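Local structure of type I site-specific restriction-modification system, R (Restriction) subunit (Vibrio vulnificus, 3H1T) at residues A[487-492]-A[511-516]; A[472-477]-A[502-507]. The protein probably binds and hydrolyses ATP and binds DNA, as the motor-bearing fragment of a putative HsdR restriction subunit. One frame throughout, in Å; residues are numbered along the deposited sequence.

Interaction 1 (A[487-492]-A[511-516]); sequences GHLSRF and TGVDAP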
# COMPACT_ATOMS: atom_id res chain seq x y z
N GLY A 487 0.92 -20.88 -16.96
CA GLY A 487 -0.03 -20.53 -17.99
C GLY A 487 -1.39 -20.19 -17.42
O GLY A 487 -1.99 -19.18 -17.79
N HIS A 488 -1.86 -21.04 -16.51
CA HIS A 488 -3.15 -20.86 -15.86
C HIS A 488 -3.20 -19.57 -15.04
O HIS A 488 -4.18 -18.82 -15.06
CB HIS A 488 -3.44 -22.04 -14.94
CG HIS A 488 -3.69 -23.32 -15.67
ND1 HIS A 488 -4.59 -23.41 -16.71
CD2 HIS A 488 -3.19 -24.56 -15.48
CE1 HIS A 488 -4.64 -24.67 -17.13
NE2 HIS A 488 -3.80 -25.38 -16.41
N LEU A 489 -2.12 -19.34 -14.30
CA LEU A 489 -2.00 -18.16 -13.46
C LEU A 489 -2.07 -16.90 -14.32
O LEU A 489 -2.77 -15.94 -13.99
CB LEU A 489 -0.67 -18.20 -12.71
CG LEU A 489 -0.23 -16.99 -11.88
CD1 LEU A 489 -1.19 -16.76 -10.72
CD2 LEU A 489 1.18 -17.24 -11.37
N SER A 490 -1.32 -16.92 -15.41
CA SER A 490 -1.24 -15.81 -16.34
C SER A 490 -2.60 -15.35 -16.86
O SER A 490 -2.91 -14.17 -16.86
CB SER A 490 -0.35 -16.19 -17.53
OG SER A 490 -0.17 -15.10 -18.41
N ARG A 491 -3.40 -16.31 -17.31
CA ARG A 491 -4.73 -16.02 -17.84
C ARG A 491 -5.67 -15.59 -16.73
O ARG A 491 -6.54 -14.73 -16.93
CB ARG A 491 -5.32 -17.26 -18.53
CG ARG A 491 -4.46 -17.83 -19.66
CD ARG A 491 -5.20 -18.92 -20.46
NE ARG A 491 -4.37 -20.11 -20.66
CZ ARG A 491 -4.47 -21.22 -19.93
NH1 ARG A 491 -5.39 -21.31 -18.96
NH2 ARG A 491 -3.64 -22.25 -20.15
N PHE A 492 -5.51 -16.20 -15.56
CA PHE A 492 -6.34 -15.89 -14.40
C PHE A 492 -6.21 -14.41 -14.02
O PHE A 492 -7.19 -13.74 -13.68
CB PHE A 492 -5.91 -16.76 -13.22
CG PHE A 492 -6.58 -16.40 -11.92
CD1 PHE A 492 -7.86 -16.84 -11.62
CD2 PHE A 492 -5.89 -15.66 -10.96
CE1 PHE A 492 -8.45 -16.54 -10.38
CE2 PHE A 492 -6.46 -15.36 -9.73
CZ PHE A 492 -7.74 -15.80 -9.44
N THR A 511 2.23 -14.59 -2.32
CA THR A 511 2.78 -13.35 -2.89
C THR A 511 2.96 -13.56 -4.39
O THR A 511 3.56 -12.73 -5.07
CB THR A 511 4.17 -12.97 -2.34
OG1 THR A 511 5.14 -13.93 -2.78
CG2 THR A 511 4.16 -12.90 -0.84
N GLY A 512 2.44 -14.67 -4.90
CA GLY A 512 2.58 -14.98 -6.30
C GLY A 512 1.57 -14.36 -7.26
O GLY A 512 1.91 -14.11 -8.42
N VAL A 513 0.35 -14.08 -6.80
CA VAL A 513 -0.69 -13.52 -7.66
C VAL A 513 -0.91 -12.03 -7.64
O VAL A 513 -0.91 -11.38 -6.60
CB VAL A 513 -2.08 -14.11 -7.34
CG1 VAL A 513 -2.72 -14.61 -8.61
CG2 VAL A 513 -1.97 -15.19 -6.28
N ASP A 514 -1.13 -11.47 -8.83
CA ASP A 514 -1.47 -10.07 -8.97
C ASP A 514 -2.67 -10.11 -9.89
O ASP A 514 -2.53 -9.97 -11.10
CB ASP A 514 -0.36 -9.24 -9.61
CG ASP A 514 -0.76 -7.77 -9.77
OD1 ASP A 514 -1.44 -7.24 -8.86
OD2 ASP A 514 -0.41 -7.15 -10.79
N ALA A 515 -3.84 -10.33 -9.31
CA ALA A 515 -5.07 -10.41 -10.07
C ALA A 515 -6.11 -9.49 -9.46
O ALA A 515 -6.79 -9.85 -8.50
CB ALA A 515 -5.58 -11.83 -10.07
N PRO A 516 -6.25 -8.26 -10.00
CA PRO A 516 -7.22 -7.31 -9.46
C PRO A 516 -8.70 -7.73 -9.43
O PRO A 516 -9.42 -7.37 -8.51
CB PRO A 516 -6.97 -6.06 -10.30
CG PRO A 516 -6.44 -6.61 -11.60
CD PRO A 516 -5.47 -7.64 -11.08
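Leu489 and Val513 make the closest approach between residues 487-492 and 511-516, with CD1 of Leu489 3.4 Å from CG1 of Val513. That separation is tighter than usual for two methyl groups. CG1 of Val513 also meets the Phe492 ring, lying at its edge near the ring plane, 4.0 Å from Phe492 CE2. The same ring atom, Phe492 CE2, is 3.7 Å from CB of Ala515, which approaches obliquely; one ring atom therefore meets two loop side chains. Both helix residues hold CG anti to the backbone N (chi1 173° in Leu489 and 172° in Phe492), which carries the leucine branch and the phenyl ring out to the loop from successive turns. Between the two segments the contact is almost wholly apolar and buries 175 Å². Farther out, Leu503 of strand 502-505 touches both Leu489 and Phe492, while Ile443 of the neighbouring strand touches Phe492 and Val513. Gln493, the next helix residue, accepts a hydrogen bond from Asp514 N through OE1, adding a polar tie. The arrangement is that of a parallel alpha/beta fold, here the helicase C-terminal domain: crossover helix 482-493 packs on the sheet and against the loop leading into strand 518-524.

Interaction 2 (A[472-477]-A[502-507]); sequences DYVARV and ILTTSQ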
# COMPACT_ATOMS: atom_id res chain seq x y z
N ASP A 472 -10.75 -25.43 -18.15
CA ASP A 472 -9.87 -24.86 -17.14
C ASP A 472 -10.59 -24.01 -16.11
O ASP A 472 -10.05 -23.00 -15.64
CB ASP A 472 -8.76 -24.05 -17.81
CG ASP A 472 -9.29 -22.80 -18.50
OD1 ASP A 472 -10.46 -22.82 -18.96
OD2 ASP A 472 -8.54 -21.82 -18.59
N TYR A 473 -11.82 -24.40 -15.79
CA TYR A 473 -12.64 -23.69 -14.81
C TYR A 473 -11.89 -23.61 -13.48
O TYR A 473 -11.85 -22.57 -12.82
CB TYR A 473 -13.95 -24.43 -14.60
CG TYR A 473 -14.90 -23.71 -13.68
CD1 TYR A 473 -15.53 -22.52 -14.08
CD2 TYR A 473 -15.14 -24.19 -12.40
CE1 TYR A 473 -16.38 -21.83 -13.22
CE2 TYR A 473 -16.00 -23.52 -11.53
CZ TYR A 473 -16.61 -22.34 -11.94
OH TYR A 473 -17.46 -21.71 -11.06
N VAL A 474 -11.32 -24.74 -13.06
CA VAL A 474 -10.53 -24.77 -11.84
C VAL A 474 -9.15 -25.17 -12.30
O VAL A 474 -9.00 -25.93 -13.25
CB VAL A 474 -10.96 -25.85 -10.83
CG1 VAL A 474 -10.25 -25.56 -9.51
CG2 VAL A 474 -12.46 -25.88 -10.66
N ALA A 475 -8.13 -24.64 -11.64
CA ALA A 475 -6.79 -24.99 -12.02
C ALA A 475 -5.92 -24.86 -10.80
O ALA A 475 -6.17 -24.03 -9.92
CB ALA A 475 -6.30 -24.06 -13.13
N ARG A 476 -4.90 -25.70 -10.74
CA ARG A 476 -3.97 -25.68 -9.64
C ARG A 476 -2.68 -24.96 -10.06
O ARG A 476 -2.13 -25.23 -11.13
CB ARG A 476 -3.65 -27.10 -9.20
CG ARG A 476 -2.46 -27.17 -8.26
CD ARG A 476 -2.31 -28.52 -7.61
NE ARG A 476 -1.60 -29.46 -8.47
CZ ARG A 476 -0.61 -30.24 -8.05
NH1 ARG A 476 -0.21 -30.21 -6.78
NH2 ARG A 476 0.01 -31.03 -8.90
N VAL A 477 -2.24 -24.02 -9.23
CA VAL A 477 -1.00 -23.30 -9.48
C VAL A 477 -0.07 -23.61 -8.31
O VAL A 477 -0.21 -23.06 -7.21
CB VAL A 477 -1.22 -21.77 -9.56
CG1 VAL A 477 0.13 -21.07 -9.51
CG2 VAL A 477 -1.95 -21.40 -10.85
N ILE A 502 -11.31 -20.50 -10.62
CA ILE A 502 -10.75 -20.91 -9.34
C ILE A 502 -9.33 -21.43 -9.47
O ILE A 502 -9.07 -22.32 -10.27
CB ILE A 502 -11.50 -22.10 -8.71
CG1 ILE A 502 -13.00 -22.02 -9.00
CG2 ILE A 502 -11.20 -22.15 -7.23
CD1 ILE A 502 -13.67 -20.91 -8.34
N LEU A 503 -8.42 -20.89 -8.67
CA LEU A 503 -7.05 -21.38 -8.66
C LEU A 503 -6.82 -21.96 -7.26
O LEU A 503 -7.24 -21.36 -6.27
CB LEU A 503 -6.04 -20.25 -8.87
CG LEU A 503 -5.84 -19.51 -10.21
CD1 LEU A 503 -4.64 -18.56 -10.07
CD2 LEU A 503 -5.60 -20.51 -11.32
N THR A 504 -6.20 -23.12 -7.18
CA THR A 504 -5.90 -23.70 -5.88
C THR A 504 -4.38 -23.64 -5.80
O THR A 504 -3.68 -23.76 -6.81
CB THR A 504 -6.37 -25.16 -5.77
OG1 THR A 504 -5.66 -25.96 -6.71
CG2 THR A 504 -7.85 -25.25 -6.07
N THR A 505 -3.87 -23.44 -4.59
CA THR A 505 -2.45 -23.36 -4.38
C THR A 505 -2.23 -23.67 -2.90
O THR A 505 -3.17 -24.02 -2.19
CB THR A 505 -1.96 -21.94 -4.68
OG1 THR A 505 -0.54 -21.89 -4.62
CG2 THR A 505 -2.54 -20.98 -3.66
N SER A 506 -0.99 -23.57 -2.45
CA SER A 506 -0.69 -23.79 -1.06
C SER A 506 0.10 -22.58 -0.55
O SER A 506 -0.41 -21.77 0.25
CB SER A 506 0.09 -25.10 -0.88
OG SER A 506 1.06 -25.27 -1.89
N GLN A 507 1.32 -22.43 -1.08
CA GLN A 507 2.20 -21.33 -0.69
C GLN A 507 2.51 -20.33 -1.82
O GLN A 507 2.40 -19.12 -1.62
CB GLN A 507 3.51 -21.91 -0.15
CG GLN A 507 4.31 -20.92 0.67
CD GLN A 507 3.63 -20.56 1.99
OE1 GLN A 507 2.97 -21.39 2.60
NE2 GLN A 507 3.82 -19.31 2.44
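Strands 474-476 and 502-505 are the two parallel strands of a beta-alpha-beta unit whose crossover helix is 482-493, at one margin of the sheet in the helicase C-terminal domain. Their short axes come within 4.6 Å and diverge by 24°, a normal twist for neighbouring parallel strands. Ala475 bonds through both its N and its O to the second strand, and Ile502 and Thr504 do the same in return, as in a parallel pair. Ile502 N donates to Tyr473 O over 3.1 Å, and Ala475 N then donates to Ile502 O. Next, Thr504 N reaches Ala475 O, and Val477 N closes the backbone series on Thr504 O at 2.8 Å.

Side chains divide between the two faces. On one, CG1 of Val474 packs 3.8 Å from CB of Ile502, and farther along Arg476 CB lies 3.4 Å from Thr504 OG1, a hydroxyl hydrogen-bonded to Ala452 O of helix 449-462. That helix covers this face, while the Arg476 guanidinium leads away to a salt bridge with Glu481. On the other face CD2 of Leu503 sits 4.0 Å from CB of Ala475, beneath helix 482-493; Leu503 CD2 also meets Val477 CG2, at 3.8 Å. Past the last bridge, a side chain takes over the pairing: with OG1 anti to its backbone N (chi1 -173°), Thr505 donates from OG1 to Val477 O at 2.9 Å.

Overall arrangement
Interaction 2 joins the two strands of a beta-alpha-beta unit, chiefly through backbone hydrogen bonds, and buries 434 Å²; interaction 1 ties that unit's helix to the loop that follows its second strand, mainly through apolar side chains, and buries 175 Å². Their centres lie about 10 Å apart. All nine touching residues of interaction 2 are buried, against three of five in interaction 1, where the other two are partly exposed. The contacts meet directly: Leu489 CB lies 3.9 Å from Val477 CG2, and His488 packs on Ala475. One charged link, weak and long for an ion pair, joins Arg491 to Asp472.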